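Local coordinates for haloalkane dehalogenase (PDB 4MJ3), which probably catalyses the hydrolytic cleavage of carbon–halogen bonds in haloalkanes, releasing an alcohol and a halide, as an alpha/beta-hydrolase-fold enzyme, at residues Ala13-Pro18 / Trp58-Arg63; Met36-Glu41 / Arg75-Asp80; Tyr62-Pro67 / Leu282-Gly287. All coordinates share one frame; numbering follows the deposited sequence.

Contact 1: Ala13-Pro18 / Trp58-Arg63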
loop_
_atom_site.group_PDB
_atom_site.type_symbol
_atom_site.label_atom_id
_atom_site.label_comp_id
_atom_site.label_asym_id
_atom_site.label_seq_id
_atom_site.Cartn_x
_atom_site.Cartn_y
_atom_site.Cartn_z
ATOM N N ALA A 13 17.908 -14.713 -2.110
ATOM C CA ALA A 13 18.062 -14.963 -0.674
ATOM C C ALA A 13 17.657 -13.803 0.268
ATOM O O ALA A 13 18.355 -13.526 1.244
ATOM C CB ALA A 13 19.493 -15.395 -0.390
ATOM N N LEU A 14 16.525 -13.155 0.003
ATOM C CA LEU A 14 16.007 -12.147 0.929
ATOM C C LEU A 14 15.481 -12.811 2.205
ATOM O O LEU A 14 14.752 -13.786 2.121
ATOM C CB LEU A 14 14.876 -11.366 0.290
ATOM C CG LEU A 14 15.246 -10.609 -0.983
ATOM C CD1 LEU A 14 14.036 -9.862 -1.485
ATOM C CD2 LEU A 14 16.411 -9.652 -0.756
ATOM N N PRO A 15 15.878 -12.308 3.388
ATOM C CA PRO A 15 15.531 -13.052 4.601
ATOM C C PRO A 15 14.055 -13.006 4.913
ATOM O O PRO A 15 13.385 -12.015 4.596
ATOM C CB PRO A 15 16.305 -12.329 5.713
ATOM C CG PRO A 15 17.310 -11.469 5.033
ATOM C CD PRO A 15 16.784 -11.180 3.668
ATOM N N ASP A 16 13.554 -14.094 5.482
ATOM C CA ASP A 16 12.193 -14.157 5.996
ATOM C C ASP A 16 11.143 -13.894 4.920
ATOM O O ASP A 16 10.094 -13.319 5.195
ATOM C CB ASP A 16 12.025 -13.170 7.146
ATOM C CG ASP A 16 13.052 -13.374 8.225
ATOM O OD1 ASP A 16 13.061 -14.475 8.805
ATOM O OD2 ASP A 16 13.843 -12.458 8.472
ATOM N N PHE A 17 11.425 -14.338 3.698
ATOM C CA PHE A 17 10.550 -14.062 2.567
ATOM C C PHE A 17 10.558 -15.244 1.602
ATOM O O PHE A 17 10.992 -15.112 0.465
ATOM C CB PHE A 17 11.035 -12.790 1.882
ATOM C CG PHE A 17 10.014 -12.129 1.008
ATOM C CD1 PHE A 17 8.871 -11.562 1.557
ATOM C CD2 PHE A 17 10.203 -12.055 -0.356
ATOM C CE1 PHE A 17 7.937 -10.926 0.751
ATOM C CE2 PHE A 17 9.277 -11.424 -1.167
ATOM C CZ PHE A 17 8.144 -10.871 -0.617
ATOM N N PRO A 18 10.048 -16.407 2.045
ATOM C CA PRO A 18 10.032 -17.624 1.236
ATOM C C PRO A 18 8.754 -17.741 0.423
ATOM O O PRO A 18 8.058 -18.760 0.496
ATOM C CB PRO A 18 10.041 -18.718 2.296
ATOM C CG PRO A 18 9.192 -18.144 3.380
ATOM C CD PRO A 18 9.499 -16.665 3.396
ATOM N N TRP A 58 7.680 -2.334 -0.780
ATOM C CA TRP A 58 7.066 -3.323 -1.655
ATOM C C TRP A 58 6.507 -4.435 -0.788
ATOM O O TRP A 58 6.450 -4.271 0.442
ATOM C CB TRP A 58 8.034 -3.828 -2.730
ATOM C CG TRP A 58 9.308 -4.514 -2.313
ATOM C CD1 TRP A 58 10.410 -3.938 -1.744
ATOM C CD2 TRP A 58 9.658 -5.898 -2.540
ATOM N NE1 TRP A 58 11.407 -4.897 -1.573
ATOM C CE2 TRP A 58 10.958 -6.092 -2.048
ATOM C CE3 TRP A 58 8.992 -6.988 -3.129
ATOM C CZ2 TRP A 58 11.611 -7.324 -2.133
ATOM C CZ3 TRP A 58 9.629 -8.218 -3.183
ATOM C CH2 TRP A 58 10.926 -8.367 -2.717
ATOM N N SER A 59 6.073 -5.540 -1.400
ATOM C CA SER A 59 5.387 -6.613 -0.654
ATOM C C SER A 59 6.231 -7.267 0.445
ATOM O O SER A 59 5.693 -7.862 1.376
ATOM C CB SER A 59 4.852 -7.661 -1.618
ATOM O OG SER A 59 3.804 -7.087 -2.401
ATOM N N TYR A 60 7.548 -7.074 0.380
ATOM C CA TYR A 60 8.465 -7.439 1.451
ATOM C C TYR A 60 8.023 -6.903 2.811
ATOM O O TYR A 60 8.225 -7.562 3.837
ATOM C CB TYR A 60 9.884 -6.977 1.142
ATOM C CG TYR A 60 10.935 -7.590 2.008
ATOM C CD1 TYR A 60 11.340 -8.893 1.781
ATOM C CD2 TYR A 60 11.529 -6.887 3.060
ATOM C CE1 TYR A 60 12.324 -9.484 2.552
ATOM C CE2 TYR A 60 12.514 -7.470 3.835
ATOM C CZ TYR A 60 12.896 -8.775 3.592
ATOM O OH TYR A 60 13.867 -9.393 4.344
ATOM N N LEU A 61 7.420 -5.716 2.808
ATOM C CA LEU A 61 6.870 -5.089 4.020
ATOM C C LEU A 61 5.855 -5.948 4.774
ATOM O O LEU A 61 5.709 -5.809 5.986
ATOM C CB LEU A 61 6.233 -3.744 3.631
ATOM C CG LEU A 61 5.590 -2.886 4.721
ATOM C CD1 LEU A 61 6.606 -2.546 5.804
ATOM C CD2 LEU A 61 5.028 -1.627 4.074
ATOM N N TYR A 62 5.158 -6.839 4.052
ATOM C CA TYR A 62 4.109 -7.674 4.619
ATOM C C TYR A 62 4.618 -9.052 5.070
ATOM O O TYR A 62 3.817 -9.901 5.488
ATOM C CB TYR A 62 2.948 -7.807 3.637
ATOM C CG TYR A 62 2.117 -6.566 3.630
ATOM C CD1 TYR A 62 1.329 -6.244 4.712
ATOM C CD2 TYR A 62 2.170 -5.672 2.559
ATOM C CE1 TYR A 62 0.580 -5.086 4.734
ATOM C CE2 TYR A 62 1.407 -4.522 2.562
ATOM C CZ TYR A 62 0.634 -4.216 3.670
ATOM O OH TYR A 62 -0.146 -3.061 3.721
ATOM N N ARG A 63 5.935 -9.259 5.047
ATOM C CA ARG A 63 6.474 -10.596 5.322
ATOM C C ARG A 63 6.174 -11.147 6.713
ATOM O O ARG A 63 6.080 -12.365 6.876
ATOM C CB ARG A 63 7.983 -10.655 5.060
ATOM C CG ARG A 63 8.847 -9.961 6.109
ATOM C CD ARG A 63 10.226 -9.649 5.543
ATOM N NE ARG A 63 11.063 -8.937 6.504
ATOM C CZ ARG A 63 10.960 -7.651 6.800
ATOM N NH1 ARG A 63 10.021 -6.888 6.227
ATOM N NH2 ARG A 63 11.780 -7.116 7.692
HETATM O O HOH W 1 13.511 -9.874 7.883
HETATM O O HOH W 2 7.962 -14.278 6.733
#

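Contact 2: Met36-Glu41 / Arg75-Asp80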
loop_
_atom_site.group_PDB
_atom_site.type_symbol
_atom_site.label_atom_id
_atom_site.label_comp_id
_atom_site.label_asym_id
_atom_site.label_seq_id
_atom_site.Cartn_x
_atom_site.Cartn_y
_atom_site.Cartn_z
HETATM N N MSE A 36 3.457 -7.029 -13.395
HETATM C CA MSE A 36 3.344 -6.708 -11.968
HETATM C C MSE A 36 3.548 -7.978 -11.194
HETATM O O MSE A 36 3.045 -9.047 -11.562
HETATM C CB MSE A 36 1.997 -6.089 -11.639
HETATM C CG MSE A 36 1.859 -4.698 -12.270
HETATM SE SE MSE A 36 0.084 -3.893 -12.020
HETATM C CE MSE A 36 0.232 -3.503 -10.099
ATOM N N HIS A 37 4.302 -7.857 -10.112
ATOM C CA HIS A 37 4.597 -8.966 -9.238
ATOM C C HIS A 37 3.582 -9.036 -8.100
ATOM O O HIS A 37 3.160 -8.006 -7.570
ATOM C CB HIS A 37 5.984 -8.791 -8.656
ATOM C CG HIS A 37 6.300 -9.724 -7.522
ATOM N ND1 HIS A 37 6.419 -9.290 -6.221
ATOM C CD2 HIS A 37 6.555 -11.057 -7.496
ATOM C CE1 HIS A 37 6.720 -10.310 -5.437
ATOM N NE2 HIS A 37 6.788 -11.403 -6.184
ATOM N N TYR A 38 3.203 -10.244 -7.724
ATOM C CA TYR A 38 2.384 -10.461 -6.525
ATOM C C TYR A 38 2.735 -11.777 -5.842
ATOM O O TYR A 38 3.375 -12.650 -6.446
ATOM C CB TYR A 38 0.891 -10.399 -6.869
ATOM C CG TYR A 38 0.333 -11.588 -7.637
ATOM C CD1 TYR A 38 0.529 -11.716 -9.019
ATOM C CD2 TYR A 38 -0.391 -12.587 -6.990
ATOM C CE1 TYR A 38 0.019 -12.804 -9.715
ATOM C CE2 TYR A 38 -0.901 -13.671 -7.684
ATOM C CZ TYR A 38 -0.699 -13.782 -9.040
ATOM O OH TYR A 38 -1.246 -14.852 -9.701
ATOM N N LEU A 39 2.320 -11.877 -4.582
ATOM C CA LEU A 39 2.400 -13.092 -3.779
ATOM C C LEU A 39 0.996 -13.606 -3.561
ATOM O O LEU A 39 0.064 -12.808 -3.390
ATOM C CB LEU A 39 2.973 -12.775 -2.404
ATOM C CG LEU A 39 4.298 -12.038 -2.342
ATOM C CD1 LEU A 39 4.686 -11.843 -0.892
ATOM C CD2 LEU A 39 5.361 -12.805 -3.115
ATOM N N ASP A 40 0.841 -14.928 -3.508
ATOM C CA ASP A 40 -0.454 -15.557 -3.288
ATOM C C ASP A 40 -0.188 -16.765 -2.401
ATOM O O ASP A 40 0.392 -17.760 -2.854
ATOM C CB ASP A 40 -1.049 -15.970 -4.637
ATOM C CG ASP A 40 -2.500 -16.452 -4.543
ATOM O OD1 ASP A 40 -3.002 -16.743 -3.430
ATOM O OD2 ASP A 40 -3.135 -16.557 -5.622
ATOM N N GLU A 41 -0.598 -16.680 -1.139
ATOM C CA GLU A 41 -0.215 -17.684 -0.149
ATOM C C GLU A 41 -1.410 -18.099 0.674
ATOM O O GLU A 41 -2.330 -17.309 0.901
ATOM C CB GLU A 41 0.850 -17.120 0.782
ATOM C CG GLU A 41 2.152 -16.722 0.102
ATOM C CD GLU A 41 2.938 -17.901 -0.408
ATOM O OE1 GLU A 41 2.814 -19.010 0.176
ATOM O OE2 GLU A 41 3.701 -17.727 -1.381
ATOM N N ARG A 75 -6.358 -16.470 2.806
ATOM C CA ARG A 75 -5.514 -16.400 1.622
ATOM C C ARG A 75 -4.933 -14.991 1.523
ATOM O O ARG A 75 -5.657 -14.023 1.299
ATOM C CB ARG A 75 -6.336 -16.729 0.382
ATOM C CG ARG A 75 -5.568 -16.659 -0.926
ATOM C CD ARG A 75 -6.440 -17.087 -2.087
ATOM N NE ARG A 75 -5.855 -16.679 -3.363
ATOM C CZ ARG A 75 -6.550 -16.373 -4.452
ATOM N NH1 ARG A 75 -7.879 -16.382 -4.445
ATOM N NH2 ARG A 75 -5.914 -16.046 -5.567
ATOM N N ALA A 76 -3.613 -14.890 1.634
ATOM C CA ALA A 76 -2.939 -13.618 1.619
ATOM C C ALA A 76 -2.410 -13.334 0.213
ATOM O O ALA A 76 -1.634 -14.111 -0.341
ATOM C CB ALA A 76 -1.796 -13.615 2.623
ATOM N N VAL A 77 -2.818 -12.195 -0.328
ATOM C CA VAL A 77 -2.364 -11.746 -1.618
ATOM C C VAL A 77 -1.747 -10.362 -1.439
ATOM O O VAL A 77 -2.352 -9.491 -0.818
ATOM C CB VAL A 77 -3.533 -11.701 -2.616
ATOM C CG1 VAL A 77 -3.057 -11.209 -3.965
ATOM C CG2 VAL A 77 -4.162 -13.085 -2.712
ATOM N N ALA A 78 -0.518 -10.182 -1.919
ATOM C CA ALA A 78 0.172 -8.895 -1.811
ATOM C C ALA A 78 0.681 -8.520 -3.196
ATOM O O ALA A 78 1.291 -9.349 -3.878
ATOM C CB ALA A 78 1.339 -8.988 -0.834
ATOM N N ILE A 79 0.431 -7.284 -3.624
ATOM C CA ILE A 79 0.764 -6.898 -4.994
ATOM C C ILE A 79 1.740 -5.723 -4.963
ATOM O O ILE A 79 1.505 -4.769 -4.254
ATOM C CB ILE A 79 -0.521 -6.482 -5.756
ATOM C CG1 ILE A 79 -1.532 -7.632 -5.782
ATOM C CG2 ILE A 79 -0.181 -6.015 -7.171
ATOM C CD1 ILE A 79 -2.864 -7.279 -6.399
ATOM N N ASP A 80 2.796 -5.793 -5.768
ATOM C CA ASP A 80 3.737 -4.692 -5.899
ATOM C C ASP A 80 3.243 -3.640 -6.906
ATOM O O ASP A 80 2.955 -3.941 -8.059
ATOM C CB ASP A 80 5.112 -5.173 -6.370
ATOM C CG ASP A 80 5.864 -5.997 -5.333
ATOM O OD1 ASP A 80 5.503 -6.007 -4.117
ATOM O OD2 ASP A 80 6.834 -6.675 -5.755
#

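Contact 3: Tyr62-Pro67 / Leu282-Gly287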
loop_
_atom_site.group_PDB
_atom_site.type_symbol
_atom_site.label_atom_id
_atom_site.label_comp_id
_atom_site.label_asym_id
_atom_site.label_seq_id
_atom_site.Cartn_x
_atom_site.Cartn_y
_atom_site.Cartn_z
ATOM N N TYR A 62 5.158 -6.839 4.052
ATOM C CA TYR A 62 4.109 -7.674 4.619
ATOM C C TYR A 62 4.618 -9.052 5.070
ATOM O O TYR A 62 3.817 -9.901 5.488
ATOM C CB TYR A 62 2.948 -7.807 3.637
ATOM C CG TYR A 62 2.117 -6.566 3.630
ATOM C CD1 TYR A 62 1.329 -6.244 4.712
ATOM C CD2 TYR A 62 2.170 -5.672 2.559
ATOM C CE1 TYR A 62 0.580 -5.086 4.734
ATOM C CE2 TYR A 62 1.407 -4.522 2.562
ATOM C CZ TYR A 62 0.634 -4.216 3.670
ATOM O OH TYR A 62 -0.146 -3.061 3.721
ATOM N N ARG A 63 5.935 -9.259 5.047
ATOM C CA ARG A 63 6.474 -10.596 5.322
ATOM C C ARG A 63 6.174 -11.147 6.713
ATOM O O ARG A 63 6.080 -12.365 6.876
ATOM C CB ARG A 63 7.983 -10.655 5.060
ATOM C CG ARG A 63 8.847 -9.961 6.109
ATOM C CD ARG A 63 10.226 -9.649 5.543
ATOM N NE ARG A 63 11.063 -8.937 6.504
ATOM C CZ ARG A 63 10.960 -7.651 6.800
ATOM N NH1 ARG A 63 10.021 -6.888 6.227
ATOM N NH2 ARG A 63 11.780 -7.116 7.692
ATOM N N TRP A 64 6.052 -10.289 7.716
ATOM C CA TRP A 64 5.705 -10.766 9.057
ATOM C C TRP A 64 4.208 -11.067 9.224
ATOM O O TRP A 64 3.822 -11.843 10.101
ATOM C CB TRP A 64 6.146 -9.771 10.137
ATOM C CG TRP A 64 7.554 -9.323 10.053
ATOM C CD1 TRP A 64 7.991 -8.047 9.875
ATOM C CD2 TRP A 64 8.727 -10.135 10.155
ATOM N NE1 TRP A 64 9.366 -8.007 9.852
ATOM C CE2 TRP A 64 9.840 -9.277 10.036
ATOM C CE3 TRP A 64 8.944 -11.502 10.345
ATOM C CZ2 TRP A 64 11.163 -9.744 10.083
ATOM C CZ3 TRP A 64 10.273 -11.971 10.391
ATOM C CH2 TRP A 64 11.352 -11.089 10.259
HETATM N N MSE A 65 3.370 -10.459 8.391
HETATM C CA MSE A 65 1.912 -10.603 8.470
HETATM C C MSE A 65 1.419 -11.820 7.732
HETATM O O MSE A 65 0.485 -12.484 8.182
HETATM C CB MSE A 65 1.256 -9.350 7.885
HETATM C CG MSE A 65 1.552 -8.212 8.830
HETATM SE SE MSE A 65 0.592 -6.581 8.261
HETATM C CE MSE A 65 -1.265 -7.139 8.341
ATOM N N ILE A 66 2.047 -12.142 6.602
ATOM C CA ILE A 66 1.576 -13.236 5.770
ATOM C C ILE A 66 1.448 -14.588 6.519
ATOM O O ILE A 66 0.398 -15.218 6.421
ATOM C CB ILE A 66 2.403 -13.352 4.465
ATOM C CG1 ILE A 66 2.113 -12.152 3.564
ATOM C CG2 ILE A 66 2.082 -14.651 3.741
ATOM C CD1 ILE A 66 3.141 -11.919 2.484
ATOM N N PRO A 67 2.482 -15.032 7.269
ATOM C CA PRO A 67 2.350 -16.316 7.950
ATOM C C PRO A 67 1.213 -16.382 8.969
ATOM O O PRO A 67 0.596 -17.421 9.119
ATOM C CB PRO A 67 3.708 -16.497 8.635
ATOM C CG PRO A 67 4.653 -15.678 7.826
ATOM C CD PRO A 67 3.844 -14.482 7.428
ATOM N N LEU A 282 4.205 0.385 10.154
ATOM C CA LEU A 282 3.834 -0.381 11.335
ATOM C C LEU A 282 3.988 -1.897 11.125
ATOM O O LEU A 282 4.107 -2.642 12.093
ATOM C CB LEU A 282 2.418 -0.037 11.795
ATOM C CG LEU A 282 1.205 -0.621 11.071
ATOM C CD1 LEU A 282 -0.049 -0.254 11.865
ATOM C CD2 LEU A 282 1.078 -0.092 9.645
ATOM N N GLN A 283 3.988 -2.326 9.868
ATOM C CA GLN A 283 4.160 -3.738 9.534
ATOM C C GLN A 283 5.566 -4.228 9.882
ATOM O O GLN A 283 5.758 -5.423 10.096
ATOM C CB GLN A 283 3.876 -4.005 8.050
ATOM C CG GLN A 283 2.585 -3.386 7.523
ATOM C CD GLN A 283 2.800 -2.046 6.849
ATOM O OE1 GLN A 283 3.580 -1.214 7.325
ATOM N NE2 GLN A 283 2.095 -1.818 5.741
ATOM N N GLU A 284 6.541 -3.325 9.925
ATOM C CA GLU A 284 7.905 -3.659 10.354
ATOM C C GLU A 284 8.031 -3.759 11.853
ATOM O O GLU A 284 8.740 -4.620 12.354
ATOM C CB GLU A 284 8.934 -2.623 9.906
ATOM C CG GLU A 284 9.339 -2.714 8.462
ATOM C CD GLU A 284 10.090 -3.985 8.089
ATOM O OE1 GLU A 284 10.637 -4.733 8.943
ATOM O OE2 GLU A 284 10.091 -4.263 6.888
ATOM N N ASP A 285 7.366 -2.873 12.575
ATOM C CA ASP A 285 7.470 -2.809 14.019
ATOM C C ASP A 285 6.583 -3.810 14.736
ATOM O O ASP A 285 6.985 -4.385 15.738
ATOM C CB ASP A 285 7.103 -1.388 14.492
ATOM C CG ASP A 285 8.143 -0.342 14.086
ATOM O OD1 ASP A 285 9.317 -0.703 13.858
ATOM O OD2 ASP A 285 7.787 0.866 14.014
ATOM N N LYS A 286 5.356 -3.981 14.235
ATOM C CA LYS A 286 4.323 -4.754 14.928
ATOM C C LYS A 286 3.452 -5.518 13.916
ATOM O O LYS A 286 2.226 -5.561 14.029
ATOM C CB LYS A 286 3.451 -3.811 15.777
ATOM C CG LYS A 286 4.178 -3.078 16.910
ATOM C CD LYS A 286 4.599 -4.032 18.025
ATOM C CE LYS A 286 5.452 -3.324 19.067
ATOM N NZ LYS A 286 5.704 -4.230 20.208
ATOM N N GLY A 287 4.102 -6.173 12.962
ATOM C CA GLY A 287 3.408 -6.896 11.905
ATOM C C GLY A 287 2.527 -8.028 12.415
ATOM O O GLY A 287 1.371 -8.169 12.002
HETATM O O HOH W 3 5.137 -7.560 8.031
#

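Contact 1: Ala13-Pro18 / Trp58-Arg63
An aromatic cluster of Phe-17, Trp-58 and Tyr-60 joins the N-terminal loop to the 3-10 turn after strand 48-52. The Phe-17 ring touches both other rings and is inclined to each. CD1 of Tyr-60 sits over one face of the Phe-17 ring, 3.6 Å from its CG. On the Trp-58 side, Phe-17 CE2 comes within 3.8 Å of Trp-58 CZ3. CG of Phe-17 is anti to its backbone N (chi1 -161°), which sends the ring across to the turn. Leu-14 adds CD1 at the rim of the indole, in its plane and 3.6 Å from Trp-58 CZ2. Leu-14 to Phe-17 form a type II beta turn. The segment 58-63 belongs to the loop after strand 48-52, which in this family usually contributes to the oxyanion hole. The beta turn directs the Pro-15 carbonyl to the phenol, and Tyr-60 OH donates to Pro-15 O at 2.7 Å, tilted 21° from the carbonyl plane. Arg-63 runs over a face of the Tyr-60 ring with its CD. Its NH1 bonds to Tyr-60 O at 3.1 Å, above the carbonyl plane; the same nitrogen also forms a salt bridge with Glu-284 of helix 282-300. Tyr-60 O also accepts from Arg-63 N, on the opposite face. One water links Asp-16 OD2 to Arg-63 NE, and another donates to both Asp-16 O and Arg-63 O. Trp-58 NE1 donates to Ala-195 O of helix 190-197.

Contact 2: Met36-Glu41 / Arg75-Asp80
Asp-40 and Arg-75 form a two-pronged salt bridge across a pair of antiparallel strands. Arg-75 offers its side, with NE to Asp-40 OD1 at 2.9 Å and NH2 to Asp-40 OD2 at 2.8 Å. Both oxygens are met on their syn side, and the two flat groups are only 20° apart. The arginine chain is extended from CG to NE, which carries the guanidinium to Asp-40. These are strands 33-41 and 75-79 of the alpha/beta hydrolase sheet, in which strand 33-41 is the one that runs against its neighbours. At the far end of the pair His-37 ND1 donates to Asp-80 OD2 at 2.7 Å. It comes from above the carboxylate plane, 61° out of it. Asp-80 OD2 also accepts from Arg-86 N, and OD1 takes the hydroxyl of Ser-59. The aspartate is therefore held at both oxygens, which fixes its rotation. Between these ends the backbones pair regularly. Leu-39 and Ala-78 exchange two hydrogen bonds, with Leu-39 N to Ala-78 O at 2.8 Å. Glu-41 and Ala-76 do the same, and Asp-80 N closes the series on His-37 O. Tyr-38, Asp-40, Val-77 and Ile-79 project to one face of the sheet, where helix 98-112 covers Tyr-38 and Ile-79. There Tyr-38 CB lies 3.8 Å from Ile-79 CG1. Leu-39, Glu-41, Ala-76 and Ala-78 project to the other face. Met-36, present as selenomethionine, bends at its last torsion (chi3 72°). This puts CE 3.4 Å from Asp-80 O and 3.9 Å from Ile-79 CG2.

Contact 3: Tyr62-Pro67 / Leu282-Gly287
From Arg-63 to Met-65 the backbone is helical in its angles and leads into helix 66-71, passing the first turns of helix 282-300 and coming nearest where the CA atoms of Met-65 and Gly-287 are 5.3 Å apart. A salt bridge carries the polar contact. Arg-63 meets Glu-284 end-on, with NH1 to OE2 of Glu-284 at 2.7 Å. Its NH2 reaches OE1 of Glu-284 at 2.9 Å, on the syn lone pair. The first bond is nearly straight (171°) and lies in the guanidinium plane. The carboxylate is turned 42° from that plane. Trp-64 stays close to the arginine. Arg-63 CG lies over the centre of the indole, and Trp-64 NE1 over one face of the guanidinium. The indole turns its edge to the helix, with CD1 3.5 Å from Gln-283 O. A water joins Trp-64 N to that same carbonyl. Gln-283 bends at chi2 and puts NE2 near the phenol, where it gives a weak hydrogen bond to Tyr-62 OH. Its CG packs 3.8 Å from SE of Met-65, a selenomethionine. CG of Met-65 lies 3.2 Å from Gly-287 O, beside a residue with no side chain. Glu-284 OE2 also bonds to Tyr-196 OH of helix 190-197. Tyr-62 OH bonds to Leu-52 O at the end of strand 48-52, and further along helix 282-300 Met-65 touches Leu-290 and Ala-291.

Overall arrangement
From the N terminus, residues 13-18 come first, and contact 1 closes a loop from there to the turn at 58-63. Contact 2 starts within that loop and closes its own, from 36-41 to 75-80, so the two cross. Contact 3 begins where contact 1 ends, sharing Tyr-62 and Arg-63. It also starts inside the loop of contact 2 and closes the long one to 282-287, more than 200 residues later, so it crosses contact 2. Contacts 1 and 2 also meet where Trp-58 packs on Asp-80. Ile-66 of contact 3 packs on Leu-39, Glu-41 and Ala-76 of contact 2. Together the contacts tie the N-terminal loop, the central sheet and the C-terminal helix.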